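Side-chain contacts in tryptophan halogenase superfamily (Brevundimonas sp. BAL3, PDB 6FRL), which probably catalyses flavin-dependent halogenation of an aromatic substrate, with bromination preferred over chlorination: residues Q123-D128 / P461-P466; G115-W120 / A429-R434. All blocks are in the same frame, centred on the assembly; numbering follows the deposited sequence.

Interaction 1: Q123-D128 / P461-P466; sequences QRRAGD and PDHHDP
At the C-terminal end of helix 116-125, Arg125 reaches across to the irregular loop 461-466, where it meets Asp462, His463 and His464. Its NH2 donates to the backbone O of Asp462 at 2.9 Å, a moderately bent bond (142° at the hydrogen) that arrives in the carbonyl plane but is tilted out of the guanidinium plane. The arginine leaves the helix with CG anti to the backbone N, and a turn at chi3 (-80°) then presents NE and NH2 to the loop. The two imidazoles lie beside this head. His463 CD2 approaches obliquely, 3.3 Å from Arg125 NH2, with the ring and guanidinium planes 31° apart; His464 CE1 sits at the guanidinium edge, 3.5 Å from Arg125 NE. Within the loop, His463 ND1 donates to the backbone O of His464 at 2.6 Å, and His463 CE1 lies 3.9 Å above the plane of the His464 ring, offset toward its rim. With an alanine at His463 the ring is gone, so His464 O would probably lose its side-chain donor and the Arg125 guanidinium would be freer to turn. Asp469 takes a hydrogen bond from His464 NE2, while the Asp462 carboxylate forms a salt bridge with Arg373 of the second subunit. Beyond Arg125 the helix stops, Ala126 being the first residue to leave helical backbone angles. Here an arginine from the last turn of a helix binds a main-chain carbonyl, tying a helix end to a loop that lines the subunit interface of this halogenase dimer.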
# COMPACT_ATOMS: atom_id res chain seq x y z
N GLN B 123 -21.22 -2.19 -21.01
CA GLN B 123 -22.00 -1.30 -21.89
C GLN B 123 -21.32 -1.15 -23.24
O GLN B 123 -21.97 -1.13 -24.28
CB GLN B 123 -22.25 0.06 -21.24
CG GLN B 123 -23.40 0.87 -21.84
CD GLN B 123 -24.78 0.21 -21.67
OE1 GLN B 123 -25.05 -0.53 -20.72
NE2 GLN B 123 -25.64 0.46 -22.64
N ARG B 124 -20.00 -1.08 -23.24
CA ARG B 124 -19.25 -1.03 -24.48
C ARG B 124 -19.48 -2.28 -25.32
O ARG B 124 -19.50 -2.20 -26.54
CB ARG B 124 -17.75 -0.84 -24.21
CG ARG B 124 -16.92 -0.76 -25.45
CD ARG B 124 -15.46 -0.61 -25.12
NE ARG B 124 -14.66 -0.43 -26.34
CZ ARG B 124 -14.02 -1.39 -27.00
NH1 ARG B 124 -13.94 -2.65 -26.52
NH2 ARG B 124 -13.36 -1.08 -28.10
N ARG B 125 -19.64 -3.43 -24.64
CA ARG B 125 -19.90 -4.71 -25.30
C ARG B 125 -21.26 -4.64 -26.01
O ARG B 125 -21.39 -5.08 -27.15
CB ARG B 125 -19.86 -5.84 -24.26
CG ARG B 125 -19.79 -7.26 -24.77
CD ARG B 125 -20.15 -8.27 -23.67
NE ARG B 125 -19.01 -8.52 -22.78
CZ ARG B 125 -17.97 -9.32 -23.07
NH1 ARG B 125 -17.87 -9.96 -24.24
NH2 ARG B 125 -17.00 -9.48 -22.17
N ALA B 126 -22.25 -4.04 -25.35
CA ALA B 126 -23.60 -3.91 -25.90
C ALA B 126 -23.83 -2.78 -26.90
O ALA B 126 -24.99 -2.51 -27.22
CB ALA B 126 -24.62 -3.80 -24.76
N GLY B 127 -22.78 -2.11 -27.39
CA GLY B 127 -22.93 -1.20 -28.55
C GLY B 127 -22.66 0.30 -28.36
O GLY B 127 -22.27 0.99 -29.30
N ASP B 128 -22.90 0.81 -27.14
CA ASP B 128 -22.48 2.18 -26.73
C ASP B 128 -20.99 2.50 -27.07
O ASP B 128 -20.07 1.73 -26.74
CB ASP B 128 -22.67 2.33 -25.22
CG ASP B 128 -22.58 3.77 -24.75
OD1 ASP B 128 -21.91 4.60 -25.40
OD2 ASP B 128 -23.20 4.06 -23.70
N PRO B 461 -9.85 -5.96 -21.65
CA PRO B 461 -9.98 -7.36 -21.29
C PRO B 461 -11.06 -8.09 -22.05
O PRO B 461 -11.99 -7.46 -22.51
CB PRO B 461 -10.35 -7.33 -19.80
CG PRO B 461 -10.64 -5.93 -19.44
CD PRO B 461 -10.04 -5.06 -20.50
N ASP B 462 -10.93 -9.42 -22.12
CA ASP B 462 -11.88 -10.29 -22.85
C ASP B 462 -13.15 -10.35 -22.03
O ASP B 462 -14.23 -10.07 -22.56
CB ASP B 462 -11.36 -11.75 -23.07
CG ASP B 462 -9.84 -11.93 -22.75
OD1 ASP B 462 -9.04 -11.16 -23.32
OD2 ASP B 462 -9.47 -12.83 -21.94
N HIS B 463 -13.02 -10.70 -20.74
CA HIS B 463 -14.15 -10.60 -19.81
C HIS B 463 -13.91 -9.68 -18.61
O HIS B 463 -12.87 -9.72 -17.89
CB HIS B 463 -14.74 -11.94 -19.33
CG HIS B 463 -16.23 -11.89 -19.17
ND1 HIS B 463 -16.86 -11.59 -17.98
CD2 HIS B 463 -17.22 -12.08 -20.08
CE1 HIS B 463 -18.17 -11.61 -18.16
NE2 HIS B 463 -18.42 -11.90 -19.43
N HIS B 464 -14.90 -8.80 -18.43
CA HIS B 464 -15.12 -7.99 -17.21
C HIS B 464 -15.62 -8.87 -16.01
O HIS B 464 -15.83 -10.08 -16.15
CB HIS B 464 -16.08 -6.81 -17.51
CG HIS B 464 -17.45 -7.22 -17.98
ND1 HIS B 464 -17.85 -7.13 -19.30
CD2 HIS B 464 -18.52 -7.72 -17.30
CE1 HIS B 464 -19.10 -7.57 -19.41
NE2 HIS B 464 -19.53 -7.92 -18.21
N ASP B 465 -15.81 -8.24 -14.85
CA ASP B 465 -16.24 -8.90 -13.60
C ASP B 465 -17.72 -9.36 -13.72
O ASP B 465 -18.57 -8.53 -13.96
CB ASP B 465 -16.06 -7.88 -12.46
CG ASP B 465 -16.30 -8.44 -11.08
OD1 ASP B 465 -17.17 -9.31 -10.89
OD2 ASP B 465 -15.62 -7.97 -10.15
N PRO B 466 -18.03 -10.68 -13.54
CA PRO B 466 -19.41 -11.17 -13.84
C PRO B 466 -20.52 -10.79 -12.86
O PRO B 466 -21.67 -11.13 -13.11
CB PRO B 466 -19.26 -12.69 -13.85
CG PRO B 466 -18.13 -12.94 -12.91
CD PRO B 466 -17.19 -11.76 -13.00

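Interaction 2: G115-W120 / A429-R434; sequences GFHHYW and ALWTAR
The backbone N of Arg434 bonds to Leu430 O at 3.0 Å, with Trp431 O a weak second partner at 3.5 Å, at the point where the carbonyl O and NH1 of Arg434 come close to His118. The imidazole answers with one corner: His118 CE1 lies 3.7 Å from Arg434 O, which sits at the ring edge near its plane, and 3.8 Å from Arg434 NH1. Ring and guanidinium planes are 80° apart, and His118 CE1 lies at the guanidinium edge, near its plane. No hydrogen bond forms, and the nearby arginine would probably disfavour a positive charge on His118. Arg434 NE donates instead to Phe369 O of the second subunit, and NH2 makes a long, weak ion pair with Asp465.

Helices 116-125 and 422-434 meet mainly through side chains, their backbones staying well apart, in a buried aromatic patch of the helical part of the halogenase fold. The second part of the contact is an oblique ring pair: His117 CD2 reaches Trp431 CH2 at 3.8 Å, the two side chains coming from opposite directions and their planes inclined by 38°. A chi1 of 66° puts the His117 ring between its backbone N and carbonyl carbon, from where NE2 can donate to Gly435 O, a bond that restrains the ring's rotation. Trp431 is fixed likewise by NE1 bonding to Leu459 O and by stacking on Tyr454. The neighbouring imidazoles also touch each other, His117 NE2 resting 3.3 Å above the plane of the His118 ring, offset toward its rim.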
# COMPACT_ATOMS: atom_id res chain seq x y z
N GLY B 115 -15.00 -1.92 -9.69
CA GLY B 115 -14.42 -0.78 -10.36
C GLY B 115 -15.31 -0.35 -11.51
O GLY B 115 -15.82 -1.18 -12.29
N PHE B 116 -15.43 0.97 -11.65
CA PHE B 116 -16.23 1.53 -12.72
C PHE B 116 -15.97 0.93 -14.11
O PHE B 116 -16.91 0.67 -14.85
CB PHE B 116 -16.02 3.04 -12.80
CG PHE B 116 -16.75 3.68 -13.94
CD1 PHE B 116 -18.12 3.81 -13.90
CD2 PHE B 116 -16.06 4.14 -15.04
CE1 PHE B 116 -18.79 4.38 -14.95
CE2 PHE B 116 -16.72 4.72 -16.09
CZ PHE B 116 -18.09 4.83 -16.06
N HIS B 117 -14.69 0.76 -14.46
CA HIS B 117 -14.33 0.32 -15.81
C HIS B 117 -15.02 -0.99 -16.26
O HIS B 117 -15.27 -1.16 -17.47
CB HIS B 117 -12.82 0.25 -15.98
CG HIS B 117 -12.14 -0.80 -15.14
ND1 HIS B 117 -11.75 -0.58 -13.84
CD2 HIS B 117 -11.72 -2.05 -15.46
CE1 HIS B 117 -11.13 -1.65 -13.38
NE2 HIS B 117 -11.11 -2.57 -14.33
N HIS B 118 -15.37 -1.87 -15.32
CA HIS B 118 -16.11 -3.12 -15.62
C HIS B 118 -17.53 -2.85 -16.14
O HIS B 118 -17.93 -3.39 -17.15
CB HIS B 118 -16.18 -4.06 -14.40
CG HIS B 118 -14.83 -4.53 -13.93
ND1 HIS B 118 -13.99 -5.26 -14.74
CD2 HIS B 118 -14.18 -4.35 -12.77
CE1 HIS B 118 -12.89 -5.54 -14.09
NE2 HIS B 118 -12.96 -4.98 -12.89
N TYR B 119 -18.26 -1.97 -15.46
CA TYR B 119 -19.56 -1.55 -15.93
C TYR B 119 -19.45 -0.87 -17.32
O TYR B 119 -20.23 -1.17 -18.24
CB TYR B 119 -20.22 -0.63 -14.92
CG TYR B 119 -20.50 -1.26 -13.57
CD1 TYR B 119 -21.66 -1.98 -13.33
CD2 TYR B 119 -19.59 -1.11 -12.52
CE1 TYR B 119 -21.91 -2.56 -12.08
CE2 TYR B 119 -19.82 -1.67 -11.25
CZ TYR B 119 -20.97 -2.39 -11.03
OH TYR B 119 -21.16 -2.94 -9.78
N TRP B 120 -18.45 0.02 -17.49
CA TRP B 120 -18.18 0.66 -18.77
C TRP B 120 -17.91 -0.37 -19.87
O TRP B 120 -18.38 -0.23 -21.00
CB TRP B 120 -17.01 1.63 -18.68
CG TRP B 120 -16.72 2.34 -19.97
CD1 TRP B 120 -17.39 3.40 -20.49
CD2 TRP B 120 -15.70 2.00 -20.90
NE1 TRP B 120 -16.84 3.77 -21.70
CE2 TRP B 120 -15.80 2.93 -21.98
CE3 TRP B 120 -14.71 1.03 -20.94
CZ2 TRP B 120 -14.93 2.89 -23.09
CZ3 TRP B 120 -13.84 0.98 -22.05
CH2 TRP B 120 -13.97 1.91 -23.11
N ALA B 429 -0.69 -9.13 -18.58
CA ALA B 429 -1.41 -10.43 -18.62
C ALA B 429 -2.65 -10.47 -17.70
O ALA B 429 -3.68 -10.99 -18.10
CB ALA B 429 -0.45 -11.61 -18.32
N LEU B 430 -2.56 -9.93 -16.50
CA LEU B 430 -3.74 -9.90 -15.61
C LEU B 430 -4.77 -8.88 -16.10
O LEU B 430 -5.97 -9.09 -15.92
CB LEU B 430 -3.39 -9.66 -14.15
CG LEU B 430 -4.57 -9.79 -13.18
CD1 LEU B 430 -5.09 -11.23 -13.06
CD2 LEU B 430 -4.21 -9.23 -11.80
N TRP B 431 -4.32 -7.80 -16.74
CA TRP B 431 -5.25 -6.80 -17.26
C TRP B 431 -6.10 -7.42 -18.38
O TRP B 431 -7.34 -7.35 -18.32
CB TRP B 431 -4.53 -5.55 -17.76
CG TRP B 431 -5.43 -4.64 -18.55
CD1 TRP B 431 -5.45 -4.47 -19.90
CD2 TRP B 431 -6.50 -3.85 -18.03
NE1 TRP B 431 -6.44 -3.59 -20.24
CE2 TRP B 431 -7.12 -3.21 -19.11
CE3 TRP B 431 -7.02 -3.66 -16.75
CZ2 TRP B 431 -8.22 -2.35 -18.97
CZ3 TRP B 431 -8.11 -2.79 -16.58
CH2 TRP B 431 -8.70 -2.16 -17.69
N THR B 432 -5.45 -8.06 -19.35
CA THR B 432 -6.19 -8.68 -20.49
C THR B 432 -7.03 -9.90 -20.06
O THR B 432 -8.09 -10.14 -20.62
CB THR B 432 -5.31 -9.04 -21.71
OG1 THR B 432 -4.65 -10.26 -21.45
CG2 THR B 432 -4.26 -7.95 -22.01
N ALA B 433 -6.58 -10.63 -19.06
CA ALA B 433 -7.30 -11.80 -18.56
C ALA B 433 -8.51 -11.43 -17.73
O ALA B 433 -9.49 -12.15 -17.75
CB ALA B 433 -6.40 -12.68 -17.73
N ARG B 434 -8.43 -10.35 -16.96
CA ARG B 434 -9.46 -10.13 -15.95
C ARG B 434 -9.86 -8.68 -15.65
O ARG B 434 -10.84 -8.45 -14.92
CB ARG B 434 -9.00 -10.86 -14.68
CG ARG B 434 -9.97 -10.95 -13.51
CD ARG B 434 -11.37 -11.41 -13.85
NE ARG B 434 -12.24 -11.32 -12.66
CZ ARG B 434 -12.71 -10.18 -12.13
NH1 ARG B 434 -12.42 -8.97 -12.64
NH2 ARG B 434 -13.48 -10.22 -11.05

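How the interactions relate
From the N terminus, helix 116-125 supplies both first partners: 115-120 at its start, then 123-128 across its end and the turn that follows. The chain then runs through some three hundred residues of mixed helix and strand before helix 422-434 returns to 115-120 and closes interaction 2. The loop between helices 447-456 and 473-492 comes back later, at 461-466, and closes interaction 1. The two closures cross, since their segments alternate along the chain. Their centres lie about 9 Å apart, and the second partners join directly through a probable hydrogen bond from Asp462 N to Thr432 O (3.3 Å). Helix 116-125 is thereby tied to both later elements, beside the second subunit.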